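Local coordinates for UV damage endonuclease (Sulfolobus acidocaldarius, PDB 3TC3), which binds manganese and probably nicks damaged DNA at UV-induced and other lesions during excision repair, as a TIM-barrel endonuclease, at residues I79-I84 and K144-L149; H102-I107 and L150-I155; V217-L222 and D235-V240; T266-E271 and A296-K301; N272-V277 and L303-K308. One frame throughout, in Å; residues are numbered along the deposited sequence. Where two conformers were deposited one is given.

Contact 1: residues I79-I84 and K144-L149; sequences ISSNTI and KYHADL
Y145 and H146, neighbours on helix 133-153, grip S81 at two points and so fasten the loop that leaves the second strand of this TIM barrel. The Y145 hydroxyl does double duty. It donates to S81 O (2.8 Å), standing well above that carbonyl's plane, 58° out of it, and it accepts from I84 N (3.1 Å) in a nearly straight bond of 168°. One hydroxyl thus bridges two peptide groups of the same loop. At the next residue, H146 has CG anti to its carbonyl carbon (chi1 -75°), which carries the imidazole edge into a hydrogen bond of 2.7 Å between S81 OG and H146 NE2; its other nitrogen, ND1, is held by E142 O. Beside these polar links, I84 CB rests against Y145 CE1 (3.7 Å) and I84 CG1 meets L149 CD1 (4.0 Å). T83 crosses L149 at about a right angle. M120 of the neighbouring strand 117-120 packs against both H146 and L149. The loop's own shape is set by a type I turn, closed by T83 N on S80 O, and an ST turn in which S80 OG accepts from N82 N at 2.9 Å; T83 OG1 is a second donor to S80 O, at 2.7 Å.

Contact 2: residues H102-I107 and L150-I155; sequences HILGDI and LDSMGI
M153 and L104 both carry CG anti to the carbonyl carbon (chi1 -63° and -64°), and the methionine chain runs on extended beyond CG, which brings its methyl to the leucine. The extended chain lies against side chains of helix 101-113, setting M153 CE 3.9 Å from L104 CD2, while M153 SD comes 4.2 Å from I107 CG2. The sulfur arm therefore lies against the two aliphatic side chains and crosses each of them at a slant. S152 behaves differently: its OG sits between the backbone N and the carbonyl carbon, where it bonds back to L149 O. With its polar need met inside its own helix, the hydroxyl can turn its flank to apolar carbon, and L104 CD1 approaches it to 3.4 Å.

The backbones come close at G105, whose CA lies 4.8 Å from that of M153. At this range M153 CA makes a CH...O contact with L104 O, 3.4 Å long with an angle of 149° at the hydrogen. W96 packs on L104 and S152, and L59 of helix 48-71 lies against L104 and I107, so the contact is buried from several sides. Just beyond M153 the helix stops at G154, whose positive phi accompanies two bonds into the last turn, G154 N to D151 O and I155 N to L150 O. The whole is a close helix-helix contact in the outer shell of a TIM barrel, finished by a Schellman motif.

Contact 3: residues V217-L222 and D235-V240; sequences VIFDNL and DALSLV. With MN (manganese (II) ion), chain C.
Strand 217-220 and helix 235-240 run antiparallel, their directions 164° apart and their axes 8.9 Å from each other at closest approach, as expected when a TIM-barrel helix leads back along the wall from one strand toward the next. V217 and F219 face the helix, whereas D220 serves the opposite side of the sheet. At the start of the strand V240 leans on V217: the valine side chains cross at about a right angle, with V217 CG1 3.8 Å from V240 CG2. V240 CG1 is also modelled 3.0 Å from V217 O, short enough to be doubtful; that carbonyl accepts a hydrogen bond from W244 NE1. Further along, the F219 side chain leaves with CG anti to the backbone N (chi1 -180°), which turns the ring toward A236 and L237 of the helix. L237 lies over one face, its CG 4.2 Å above the ring plane and displaced toward the rim. L237 was deposited in two conformers, so the detail of this contact is less certain. A236 CB reaches F219 CE1 at 3.7 Å, and V203 of helix 203-213 touches the same phenylalanine. V217 similarly meets C206 and S210, so the two outward residues of the strand are packed between helices 203-213 and 233-241.

At the strand's far end, D220 is the N-cap of helix 221-226, its OD1 accepting from H223 N. The other carboxylate oxygen binds manganese, in a site to which E195, D251 and E288 also belong: D220 OD2 sits 1.9 Å from manganese, and a water coordinates at 2.4 Å.

Contact 4: residues T266-E271 and A296-K301; sequences TTINEE and ALKAVK
The carbonyl of I268 and the carboxylate of E270 are the flat groups here, and each is met by a lysine from helix 293-305. K298 NZ lies in the plane of the I268 carbonyl, 2.8 Å from I268 O with a C=O...N angle of 157°. The carboxylate is approached less firmly: K301 NZ stands 3.4 Å from E270 OE1 in a weak salt bridge, and E270 OE2 pairs more strongly with R274 of its own helix.

K298 does more than hold one carbonyl. Its CG is anti to the carbonyl carbon (chi1 -67°) and the rest of the chain is extended, so the ammonium spans the gap and also donates to T267 OG1 at 2.7 Å. That hydroxyl is bonded in turn to D291 and S295. Along the way the aliphatic part of K298 runs antiparallel to the I268 side chain, I268 CG1 touching K298 CD at 3.8 Å. The tip of the isoleucine, CD1, comes to 4.1 Å from A299 CB.

N269, the N-cap of helix 270-279, bonds through OD1 to N272 N. The contact thus fastens the lead-in to helix 270-279 onto helix 293-305 in the outer layer of the TIM barrel, with F273 filling in beside I268 and A299, and A299 resting inward on V24 of strand 22-27.

Contact 5: residues N272-V277 and L303-K308; sequences NFRRFV and LKELNK
V277 fits between L303 and L306, sending one methyl to each: V277 CG1 lies 3.8 Å from L303 CD2, while V277 CG2 presses on L306 CD1 at 3.4 Å, tighter than usual for two carbons. The same CG1 stands over one face of the F273 ring, 3.5 Å above its plane and offset toward the rim. L303 CG meets that ring at its edge instead, 4.3 Å from F273 CE2, so the phenylalanine is touched from two distinct directions. Y252 adds an edge-to-face ring contact to F273, and M22 and V24 of strand 22-27 back L303. These are two outer helices of the TIM barrel side by side, and helix 293-305 closes here with a Schellman motif in which N307 takes positive phi, K308 N bonds to L303 O and N307 N to K304 O.

Past this ending the chain turns K308 back, its side chain bent at chi3 and chi4, so that NZ donates to V277 O (2.8 Å) and also to V280 O, near the end of helix 270-279. On the other flank R274 and E305 form a paired salt bridge, with the guanidinium and carboxylate planes 30° apart. R274 NH1 reaches E305 OE2 at 2.9 Å and 161°, meeting that oxygen from above the carboxylate plane. The companion bond from R274 NH2 to E305 OE1 is modelled very short, and R274 NE turns to E270.

From the N terminus, contacts 1 and 2 come first and cross: the loop at 79-84 and helix 101-113 both reach forward to consecutive turns of helix 133-153. They touch through L149 on L104 and I79 on M153. Contact 3 follows in series across the barrel, a short closure between strand 217-220 and helix 233-241, past the short helix 221-226, and brings in the manganese site. Contacts 4 and 5 cross in turn: the lead-in and first turn of helix 270-279 meet the middle of helix 293-305, then its later turns meet that helix's C-terminal end; F273 lies between them. Contact 5 also touches contact 3 through F276 and N221, and its C-terminal helix packs beside the first strand, 22-27, where the barrel closes.

Contact 1: residues I79-I84 and K144-L149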
# COMPACT_ATOMS: atom_id res chain seq x y z
N ILE A 79 0.17 4.92 -4.19
CA ILE A 79 -0.17 5.09 -5.64
C ILE A 79 -1.14 4.00 -6.08
O ILE A 79 -0.99 2.81 -5.72
CB ILE A 79 1.10 5.02 -6.46
CG1 ILE A 79 1.97 6.22 -6.13
CG2 ILE A 79 0.77 4.99 -7.99
CD1 ILE A 79 3.38 6.23 -6.88
N SER A 80 -2.15 4.44 -6.82
CA SER A 80 -3.16 3.50 -7.28
C SER A 80 -2.60 2.39 -8.20
O SER A 80 -1.76 2.68 -9.09
CB SER A 80 -4.23 4.29 -8.12
OG SER A 80 -5.12 3.33 -8.72
N SER A 81 -3.05 1.18 -8.00
CA SER A 81 -2.70 0.03 -8.92
C SER A 81 -3.32 0.21 -10.27
O SER A 81 -2.90 -0.46 -11.25
CB SER A 81 -3.07 -1.31 -8.30
OG SER A 81 -2.40 -1.43 -7.06
N ASN A 82 -4.31 1.11 -10.38
CA ASN A 82 -4.90 1.34 -11.74
C ASN A 82 -4.08 2.29 -12.57
O ASN A 82 -4.47 2.60 -13.73
CB ASN A 82 -6.33 1.91 -11.57
CG ASN A 82 -7.27 0.97 -11.02
OD1 ASN A 82 -7.08 -0.25 -11.10
ND2 ASN A 82 -8.43 1.51 -10.54
N THR A 83 -2.94 2.80 -12.07
CA THR A 83 -2.19 3.88 -12.75
C THR A 83 -2.01 3.53 -14.25
O THR A 83 -2.35 4.38 -15.09
CB THR A 83 -0.82 4.11 -12.10
OG1 THR A 83 -1.11 4.70 -10.80
CG2 THR A 83 0.04 5.11 -12.89
N ILE A 84 -1.47 2.35 -14.51
CA ILE A 84 -1.42 1.88 -15.94
C ILE A 84 -2.51 0.76 -16.07
O ILE A 84 -2.32 -0.35 -15.60
CB ILE A 84 -0.10 1.23 -16.25
CG1 ILE A 84 1.07 2.13 -15.84
CG2 ILE A 84 -0.08 0.83 -17.82
CD1 ILE A 84 1.14 3.52 -16.59
N LYS A 144 5.06 -7.88 -10.71
CA LYS A 144 6.08 -7.37 -11.65
C LYS A 144 5.66 -6.01 -12.23
O LYS A 144 6.46 -5.08 -12.30
CB LYS A 144 6.20 -8.38 -12.79
CG LYS A 144 7.10 -7.81 -13.84
CD LYS A 144 7.27 -8.79 -15.00
CE LYS A 144 8.37 -8.25 -15.98
NZ LYS A 144 7.92 -7.00 -16.62
N TYR A 145 4.34 -5.82 -12.53
CA TYR A 145 3.92 -4.49 -12.97
C TYR A 145 4.13 -3.41 -11.89
O TYR A 145 4.55 -2.29 -12.22
CB TYR A 145 2.39 -4.55 -13.37
CG TYR A 145 1.60 -3.27 -13.17
CD1 TYR A 145 2.01 -2.04 -13.71
CD2 TYR A 145 0.42 -3.29 -12.36
CE1 TYR A 145 1.32 -0.83 -13.46
CE2 TYR A 145 -0.29 -2.13 -12.17
CZ TYR A 145 0.17 -0.91 -12.73
OH TYR A 145 -0.47 0.27 -12.49
N HIS A 146 3.86 -3.76 -10.64
CA HIS A 146 4.08 -2.77 -9.58
C HIS A 146 5.54 -2.38 -9.44
O HIS A 146 5.83 -1.21 -9.33
CB HIS A 146 3.53 -3.32 -8.24
CG HIS A 146 1.99 -3.28 -8.17
ND1 HIS A 146 1.16 -4.08 -8.95
CD2 HIS A 146 1.16 -2.40 -7.46
CE1 HIS A 146 -0.15 -3.72 -8.68
NE2 HIS A 146 -0.14 -2.74 -7.77
N ALA A 147 6.42 -3.40 -9.50
CA ALA A 147 7.88 -3.12 -9.42
C ALA A 147 8.27 -2.34 -10.66
O ALA A 147 9.08 -1.38 -10.56
CB ALA A 147 8.61 -4.42 -9.39
N ASP A 148 7.77 -2.72 -11.82
CA ASP A 148 8.13 -1.95 -13.04
C ASP A 148 7.70 -0.47 -12.90
O ASP A 148 8.37 0.43 -13.46
CB ASP A 148 7.44 -2.56 -14.28
CG ASP A 148 8.08 -3.88 -14.73
OD1 ASP A 148 9.17 -4.22 -14.24
OD2 ASP A 148 7.44 -4.54 -15.56
N LEU A 149 6.48 -0.25 -12.35
CA LEU A 149 5.99 1.15 -12.27
C LEU A 149 6.94 1.97 -11.38
O LEU A 149 7.41 3.08 -11.76
CB LEU A 149 4.54 1.19 -11.77
CG LEU A 149 3.95 2.58 -11.65
CD1 LEU A 149 3.82 3.20 -13.09
CD2 LEU A 149 2.64 2.55 -10.94

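Contact 2: residues H102-I107 and L150-I155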
# COMPACT_ATOMS: atom_id res chain seq x y z
N HIS A 102 9.00 10.14 -19.78
CA HIS A 102 9.03 11.56 -19.41
C HIS A 102 8.33 11.88 -18.11
O HIS A 102 8.92 12.34 -17.11
CB HIS A 102 8.38 12.35 -20.55
CG HIS A 102 7.34 11.54 -21.31
ND1 HIS A 102 6.04 11.45 -20.92
CD2 HIS A 102 7.44 10.79 -22.49
CE1 HIS A 102 5.36 10.70 -21.79
NE2 HIS A 102 6.21 10.30 -22.75
N ILE A 103 7.01 11.66 -18.14
CA ILE A 103 6.13 11.96 -17.02
C ILE A 103 6.50 11.05 -15.84
O ILE A 103 6.46 11.51 -14.71
CB ILE A 103 4.61 11.81 -17.38
CG1 ILE A 103 4.28 12.57 -18.71
CG2 ILE A 103 3.69 12.30 -16.21
CD1 ILE A 103 3.14 11.96 -19.60
N LEU A 104 6.83 9.76 -16.12
CA LEU A 104 7.25 8.83 -15.03
C LEU A 104 8.51 9.31 -14.29
O LEU A 104 8.52 9.34 -13.03
CB LEU A 104 7.35 7.40 -15.55
CG LEU A 104 6.05 6.79 -16.04
CD1 LEU A 104 6.23 5.51 -16.93
CD2 LEU A 104 5.20 6.41 -14.69
N GLY A 105 9.54 9.69 -15.03
CA GLY A 105 10.74 10.25 -14.44
C GLY A 105 10.45 11.54 -13.66
O GLY A 105 11.03 11.76 -12.60
N ASP A 106 9.56 12.39 -14.18
CA ASP A 106 9.24 13.69 -13.58
C ASP A 106 8.58 13.49 -12.20
O ASP A 106 8.97 14.16 -11.22
CB ASP A 106 8.31 14.48 -14.51
CG ASP A 106 7.75 15.73 -13.85
OD1 ASP A 106 8.50 16.71 -13.66
OD2 ASP A 106 6.54 15.80 -13.53
N ILE A 107 7.65 12.51 -12.15
CA ILE A 107 6.92 12.22 -10.92
C ILE A 107 7.93 11.66 -9.92
O ILE A 107 7.94 12.07 -8.77
CB ILE A 107 5.78 11.24 -11.19
CG1 ILE A 107 4.59 11.98 -11.86
CG2 ILE A 107 5.32 10.59 -9.81
CD1 ILE A 107 3.62 11.03 -12.62
N LEU A 150 7.26 1.45 -10.22
CA LEU A 150 8.18 2.09 -9.27
C LEU A 150 9.59 2.24 -9.91
O LEU A 150 10.21 3.34 -9.78
CB LEU A 150 8.21 1.27 -7.98
CG LEU A 150 6.77 1.30 -7.30
CD1 LEU A 150 6.82 0.33 -6.11
CD2 LEU A 150 6.40 2.67 -6.79
N ASP A 151 10.05 1.20 -10.63
CA ASP A 151 11.34 1.32 -11.31
C ASP A 151 11.30 2.43 -12.34
O ASP A 151 12.29 3.15 -12.53
CB ASP A 151 11.63 0.03 -12.03
CG ASP A 151 12.18 -1.07 -11.18
OD1 ASP A 151 12.58 -0.87 -10.03
OD2 ASP A 151 12.26 -2.19 -11.74
N SER A 152 10.21 2.60 -13.07
CA SER A 152 10.13 3.59 -14.14
C SER A 152 10.15 4.98 -13.59
O SER A 152 10.58 5.92 -14.30
CB SER A 152 8.86 3.36 -14.97
OG SER A 152 7.67 3.86 -14.33
N MET A 153 9.71 5.16 -12.34
CA MET A 153 9.79 6.46 -11.65
C MET A 153 11.17 6.69 -11.04
O MET A 153 11.47 7.82 -10.64
CB MET A 153 8.73 6.55 -10.54
CG MET A 153 7.37 6.47 -11.15
SD MET A 153 6.07 6.49 -9.88
CE MET A 153 4.60 6.62 -10.87
N GLY A 154 12.03 5.67 -11.01
CA GLY A 154 13.34 5.79 -10.37
C GLY A 154 13.27 5.92 -8.86
O GLY A 154 14.13 6.56 -8.23
N ILE A 155 12.25 5.32 -8.24
CA ILE A 155 12.14 5.34 -6.81
C ILE A 155 12.09 3.93 -6.20
O ILE A 155 12.06 2.91 -6.95
CB ILE A 155 10.86 6.10 -6.42
CG1 ILE A 155 9.60 5.30 -6.82
CG2 ILE A 155 10.83 7.57 -7.05
CD1 ILE A 155 8.26 6.02 -6.42

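Contact 3: residues V217-L222 and D235-V240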
# COMPACT_ATOMS: atom_id res chain seq x y z
N VAL A 217 6.98 -6.06 8.06
CA VAL A 217 5.58 -6.15 8.34
C VAL A 217 4.93 -4.78 8.52
O VAL A 217 5.38 -3.99 9.35
CB VAL A 217 5.35 -7.01 9.62
CG1 VAL A 217 3.81 -7.18 9.95
CG2 VAL A 217 6.05 -8.40 9.44
N ILE A 218 3.91 -4.56 7.72
CA ILE A 218 3.04 -3.38 7.96
C ILE A 218 1.97 -3.76 8.97
O ILE A 218 1.16 -4.69 8.71
CB ILE A 218 2.33 -2.94 6.65
CG1 ILE A 218 3.33 -2.37 5.70
CG2 ILE A 218 1.23 -1.82 6.97
CD1 ILE A 218 2.72 -1.69 4.46
N PHE A 219 1.92 -3.01 10.06
CA PHE A 219 0.85 -3.17 11.06
C PHE A 219 -0.43 -2.43 10.71
O PHE A 219 -0.38 -1.26 10.45
CB PHE A 219 1.39 -2.57 12.38
CG PHE A 219 0.44 -2.65 13.53
CD1 PHE A 219 0.17 -3.88 14.18
CD2 PHE A 219 -0.26 -1.51 13.94
CE1 PHE A 219 -0.67 -3.92 15.24
CE2 PHE A 219 -1.14 -1.57 15.01
CZ PHE A 219 -1.36 -2.81 15.67
N ASP A 220 -1.52 -3.14 10.68
CA ASP A 220 -2.84 -2.56 10.44
C ASP A 220 -3.57 -2.63 11.74
O ASP A 220 -3.80 -3.70 12.26
CB ASP A 220 -3.53 -3.33 9.39
CG ASP A 220 -4.84 -2.70 9.08
OD1 ASP A 220 -5.73 -2.60 9.91
OD2 ASP A 220 -4.95 -2.24 7.88
N ASN A 221 -3.87 -1.44 12.28
CA ASN A 221 -4.41 -1.40 13.66
C ASN A 221 -5.85 -2.00 13.73
O ASN A 221 -6.12 -2.69 14.70
CB ASN A 221 -4.38 -0.02 14.23
CG ASN A 221 -5.30 0.92 13.55
OD1 ASN A 221 -5.43 0.96 12.31
ND2 ASN A 221 -5.97 1.76 14.38
N LEU A 222 -6.71 -1.70 12.78
CA LEU A 222 -8.10 -2.23 12.86
C LEU A 222 -8.02 -3.74 12.72
O LEU A 222 -8.64 -4.46 13.48
CB LEU A 222 -8.92 -1.61 11.73
CG LEU A 222 -10.36 -2.15 11.63
CD1 LEU A 222 -11.12 -1.88 12.90
CD2 LEU A 222 -11.07 -1.48 10.43
N ASP A 235 3.11 -3.12 22.10
CA ASP A 235 3.97 -4.28 21.99
C ASP A 235 3.98 -4.75 20.51
O ASP A 235 5.03 -5.12 19.98
CB ASP A 235 3.47 -5.40 22.89
CG ASP A 235 3.82 -5.13 24.38
OD1 ASP A 235 4.58 -4.17 24.61
OD2 ASP A 235 3.30 -5.87 25.27
N ALA A 236 2.83 -4.69 19.84
CA ALA A 236 2.80 -5.16 18.48
C ALA A 236 3.57 -4.23 17.63
O ALA A 236 4.37 -4.69 16.77
CB ALA A 236 1.34 -5.31 17.99
N LEU A 237 3.44 -2.92 17.82
CA LEU A 237 4.30 -1.97 17.13
C LEU A 237 5.81 -2.19 17.33
O LEU A 237 6.61 -2.12 16.38
CB LEU A 237 3.87 -0.56 17.50
CG LEU A 237 2.49 -0.26 16.91
CD1 LEU A 237 1.86 0.91 17.65
CD2 LEU A 237 2.65 0.02 15.43
N SER A 238 6.21 -2.45 18.57
CA SER A 238 7.59 -2.58 18.84
C SER A 238 8.13 -3.80 18.09
O SER A 238 9.24 -3.78 17.60
CB SER A 238 7.78 -2.80 20.32
OG SER A 238 9.10 -3.19 20.54
N LEU A 239 7.34 -4.87 18.10
CA LEU A 239 7.72 -6.11 17.40
C LEU A 239 7.88 -5.84 15.88
O LEU A 239 8.91 -6.21 15.27
CB LEU A 239 6.69 -7.20 17.65
CG LEU A 239 6.77 -7.87 19.05
CD1 LEU A 239 5.51 -8.67 19.20
CD2 LEU A 239 7.92 -8.83 19.15
N VAL A 240 6.87 -5.21 15.30
CA VAL A 240 6.93 -4.96 13.88
C VAL A 240 8.02 -3.97 13.48
O VAL A 240 8.69 -4.13 12.42
CB VAL A 240 5.49 -4.50 13.45
CG1 VAL A 240 5.62 -3.57 12.30
CG2 VAL A 240 4.54 -5.64 13.34
MN MN C . -4.67 -2.14 5.96
O HOH W 1 -4.48 -2.49 3.60

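Contact 4: residues T266-E271 and A296-K301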
# COMPACT_ATOMS: atom_id res chain seq x y z
N THR A 266 -15.85 5.84 7.35
CA THR A 266 -15.99 6.80 6.26
C THR A 266 -15.13 8.05 6.53
O THR A 266 -14.94 8.87 5.61
CB THR A 266 -17.49 7.19 6.05
OG1 THR A 266 -18.12 7.38 7.30
CG2 THR A 266 -18.16 6.05 5.30
N THR A 267 -14.65 8.19 7.76
CA THR A 267 -13.70 9.29 8.07
C THR A 267 -13.03 8.93 9.39
O THR A 267 -13.57 8.07 10.13
CB THR A 267 -14.50 10.65 8.27
OG1 THR A 267 -13.57 11.76 8.30
CG2 THR A 267 -15.32 10.66 9.62
N ILE A 268 -11.90 9.53 9.69
CA ILE A 268 -11.28 9.24 10.98
C ILE A 268 -12.00 10.03 12.07
O ILE A 268 -12.55 11.10 11.86
CB ILE A 268 -9.76 9.58 11.09
CG1 ILE A 268 -9.50 11.06 10.78
CG2 ILE A 268 -8.96 8.69 10.10
CD1 ILE A 268 -7.95 11.34 11.11
N ASN A 269 -12.00 9.45 13.27
CA ASN A 269 -12.48 10.17 14.43
C ASN A 269 -11.28 10.81 15.16
O ASN A 269 -10.29 10.13 15.48
CB ASN A 269 -13.18 9.15 15.36
CG ASN A 269 -13.62 9.81 16.66
OD1 ASN A 269 -12.82 10.07 17.56
ND2 ASN A 269 -14.90 10.13 16.74
N GLU A 270 -11.36 12.11 15.33
CA GLU A 270 -10.17 12.81 15.83
C GLU A 270 -9.76 12.31 17.20
O GLU A 270 -8.54 12.24 17.48
CB GLU A 270 -10.41 14.33 15.90
CG GLU A 270 -9.43 15.07 16.84
CD GLU A 270 -9.54 16.58 16.82
OE1 GLU A 270 -10.51 17.11 16.22
OE2 GLU A 270 -8.63 17.24 17.33
N GLU A 271 -10.71 12.01 18.08
CA GLU A 271 -10.28 11.55 19.40
C GLU A 271 -9.64 10.14 19.33
O GLU A 271 -8.70 9.85 20.08
CB GLU A 271 -11.48 11.59 20.39
CG GLU A 271 -12.49 12.81 20.17
CD GLU A 271 -11.80 14.12 20.29
OE1 GLU A 271 -10.91 14.15 21.17
OE2 GLU A 271 -12.10 15.09 19.52
N ALA A 296 -6.79 13.01 5.80
CA ALA A 296 -5.38 13.33 5.89
C ALA A 296 -5.20 14.75 6.41
O ALA A 296 -4.29 14.98 7.22
CB ALA A 296 -4.74 13.19 4.54
N LEU A 297 -6.10 15.65 6.01
CA LEU A 297 -6.05 17.02 6.56
C LEU A 297 -6.32 17.06 8.03
O LEU A 297 -5.62 17.80 8.72
CB LEU A 297 -6.99 17.98 5.82
CG LEU A 297 -6.56 18.16 4.35
CD1 LEU A 297 -7.64 18.93 3.63
CD2 LEU A 297 -5.19 18.84 4.23
N LYS A 298 -7.26 16.23 8.52
CA LYS A 298 -7.59 16.21 9.96
C LYS A 298 -6.34 15.66 10.65
O LYS A 298 -5.91 16.19 11.71
CB LYS A 298 -8.78 15.29 10.19
CG LYS A 298 -10.22 15.66 9.64
CD LYS A 298 -11.19 14.38 9.92
CE LYS A 298 -12.66 14.63 9.82
NZ LYS A 298 -13.24 13.38 10.43
N ALA A 299 -5.69 14.61 10.08
CA ALA A 299 -4.56 14.06 10.80
C ALA A 299 -3.33 15.02 10.85
O ALA A 299 -2.63 15.06 11.86
CB ALA A 299 -4.17 12.70 10.13
N VAL A 300 -3.09 15.78 9.75
CA VAL A 300 -1.97 16.73 9.74
C VAL A 300 -2.23 17.77 10.87
O VAL A 300 -1.28 18.08 11.60
CB VAL A 300 -1.95 17.40 8.36
CG1 VAL A 300 -1.08 18.67 8.39
CG2 VAL A 300 -1.33 16.51 7.37
N LYS A 301 -3.47 18.19 10.97
CA LYS A 301 -3.85 19.22 12.00
C LYS A 301 -3.56 18.68 13.41
O LYS A 301 -2.89 19.38 14.18
CB LYS A 301 -5.30 19.61 11.84
CG LYS A 301 -5.76 20.75 12.75
CD LYS A 301 -7.30 20.74 12.87
CE LYS A 301 -7.67 19.88 14.11
NZ LYS A 301 -9.12 19.47 14.28

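Contact 5: residues N272-V277 and L303-K308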
# COMPACT_ATOMS: atom_id res chain seq x y z
N ASN A 272 -10.17 9.25 18.49
CA ASN A 272 -9.57 7.92 18.29
C ASN A 272 -8.15 8.09 17.73
O ASN A 272 -7.23 7.40 18.15
CB ASN A 272 -10.42 7.03 17.38
CG ASN A 272 -11.68 6.56 18.05
OD1 ASN A 272 -11.74 6.47 19.27
ND2 ASN A 272 -12.67 6.26 17.28
N PHE A 273 -8.01 8.99 16.76
CA PHE A 273 -6.69 9.18 16.16
C PHE A 273 -5.70 9.74 17.15
O PHE A 273 -4.55 9.28 17.20
CB PHE A 273 -6.84 10.08 14.87
CG PHE A 273 -5.54 10.24 14.14
CD1 PHE A 273 -4.99 9.17 13.44
CD2 PHE A 273 -4.85 11.46 14.22
CE1 PHE A 273 -3.72 9.35 12.78
CE2 PHE A 273 -3.64 11.64 13.55
CZ PHE A 273 -3.07 10.58 12.82
N ARG A 274 -6.18 10.73 17.91
CA ARG A 274 -5.30 11.27 18.99
C ARG A 274 -4.89 10.17 19.96
O ARG A 274 -3.71 10.11 20.39
CB ARG A 274 -6.03 12.40 19.73
CG ARG A 274 -6.07 13.67 18.93
CD ARG A 274 -7.00 14.69 19.62
NE ARG A 274 -6.97 15.96 18.95
CZ ARG A 274 -6.06 16.89 19.18
NH1 ARG A 274 -5.07 16.69 20.05
NH2 ARG A 274 -6.14 18.01 18.45
N ARG A 275 -5.78 9.27 20.35
CA ARG A 275 -5.40 8.22 21.29
C ARG A 275 -4.36 7.29 20.69
O ARG A 275 -3.39 6.86 21.36
CB ARG A 275 -6.60 7.42 21.71
CG ARG A 275 -7.16 7.80 23.10
CD ARG A 275 -8.25 6.79 23.52
NE ARG A 275 -9.53 7.37 23.14
CZ ARG A 275 -10.28 6.95 22.15
NH1 ARG A 275 -9.88 5.90 21.42
NH2 ARG A 275 -11.43 7.59 21.86
N PHE A 276 -4.49 7.02 19.39
CA PHE A 276 -3.51 6.22 18.71
C PHE A 276 -2.13 6.89 18.65
O PHE A 276 -1.10 6.25 18.90
CB PHE A 276 -4.05 5.96 17.27
CG PHE A 276 -3.19 5.04 16.50
CD1 PHE A 276 -3.32 3.65 16.70
CD2 PHE A 276 -2.28 5.52 15.59
CE1 PHE A 276 -2.58 2.75 16.02
CE2 PHE A 276 -1.45 4.55 14.84
CZ PHE A 276 -1.56 3.19 15.14
N VAL A 277 -2.09 8.13 18.21
CA VAL A 277 -0.77 8.73 17.97
C VAL A 277 -0.07 9.00 19.33
O VAL A 277 1.14 9.15 19.32
CB VAL A 277 -0.80 10.03 17.18
CG1 VAL A 277 -1.22 9.78 15.71
CG2 VAL A 277 -1.66 11.01 17.79
N LEU A 303 -1.40 16.18 14.21
CA LEU A 303 0.03 15.92 14.40
C LEU A 303 0.81 17.21 14.62
O LEU A 303 1.78 17.18 15.36
CB LEU A 303 0.68 15.12 13.25
CG LEU A 303 0.09 13.72 13.17
CD1 LEU A 303 0.56 13.03 11.95
CD2 LEU A 303 0.51 12.89 14.34
N LYS A 304 0.37 18.30 13.99
CA LYS A 304 1.08 19.58 14.12
C LYS A 304 0.87 20.04 15.57
O LYS A 304 1.81 20.51 16.23
CB LYS A 304 0.51 20.63 13.15
CG LYS A 304 1.01 20.48 11.71
CD LYS A 304 0.26 21.33 10.65
CE LYS A 304 0.73 22.76 10.69
NZ LYS A 304 0.45 23.49 9.43
N GLU A 305 -0.35 19.89 16.04
CA GLU A 305 -0.67 20.27 17.42
C GLU A 305 0.12 19.48 18.44
O GLU A 305 0.55 20.03 19.45
CB GLU A 305 -2.15 20.24 17.66
CG GLU A 305 -2.49 20.62 19.07
CD GLU A 305 -3.68 19.87 19.56
OE1 GLU A 305 -4.71 20.01 18.86
OE2 GLU A 305 -3.59 19.17 20.62
N LEU A 306 0.38 18.23 18.15
CA LEU A 306 1.13 17.36 19.03
C LEU A 306 2.65 17.41 18.77
O LEU A 306 3.40 16.61 19.34
CB LEU A 306 0.61 15.94 18.92
CG LEU A 306 -0.81 15.64 19.37
CD1 LEU A 306 -1.12 14.21 18.96
CD2 LEU A 306 -1.02 15.90 20.92
N ASN A 307 3.11 18.32 17.91
CA ASN A 307 4.53 18.43 17.52
C ASN A 307 5.12 17.11 17.05
O ASN A 307 6.27 16.80 17.31
CB ASN A 307 5.36 18.99 18.68
CG ASN A 307 4.89 20.33 19.06
OD1 ASN A 307 4.72 21.19 18.20
ND2 ASN A 307 4.62 20.54 20.36
N LYS A 308 4.30 16.33 16.37
CA LYS A 308 4.73 15.04 15.85
C LYS A 308 4.63 14.97 14.36
O LYS A 308 4.73 13.86 13.79
CB LYS A 308 3.93 13.89 16.48
CG LYS A 308 4.58 13.46 17.76
CD LYS A 308 4.25 12.03 18.03
CE LYS A 308 3.30 11.89 19.17
NZ LYS A 308 3.48 10.63 19.96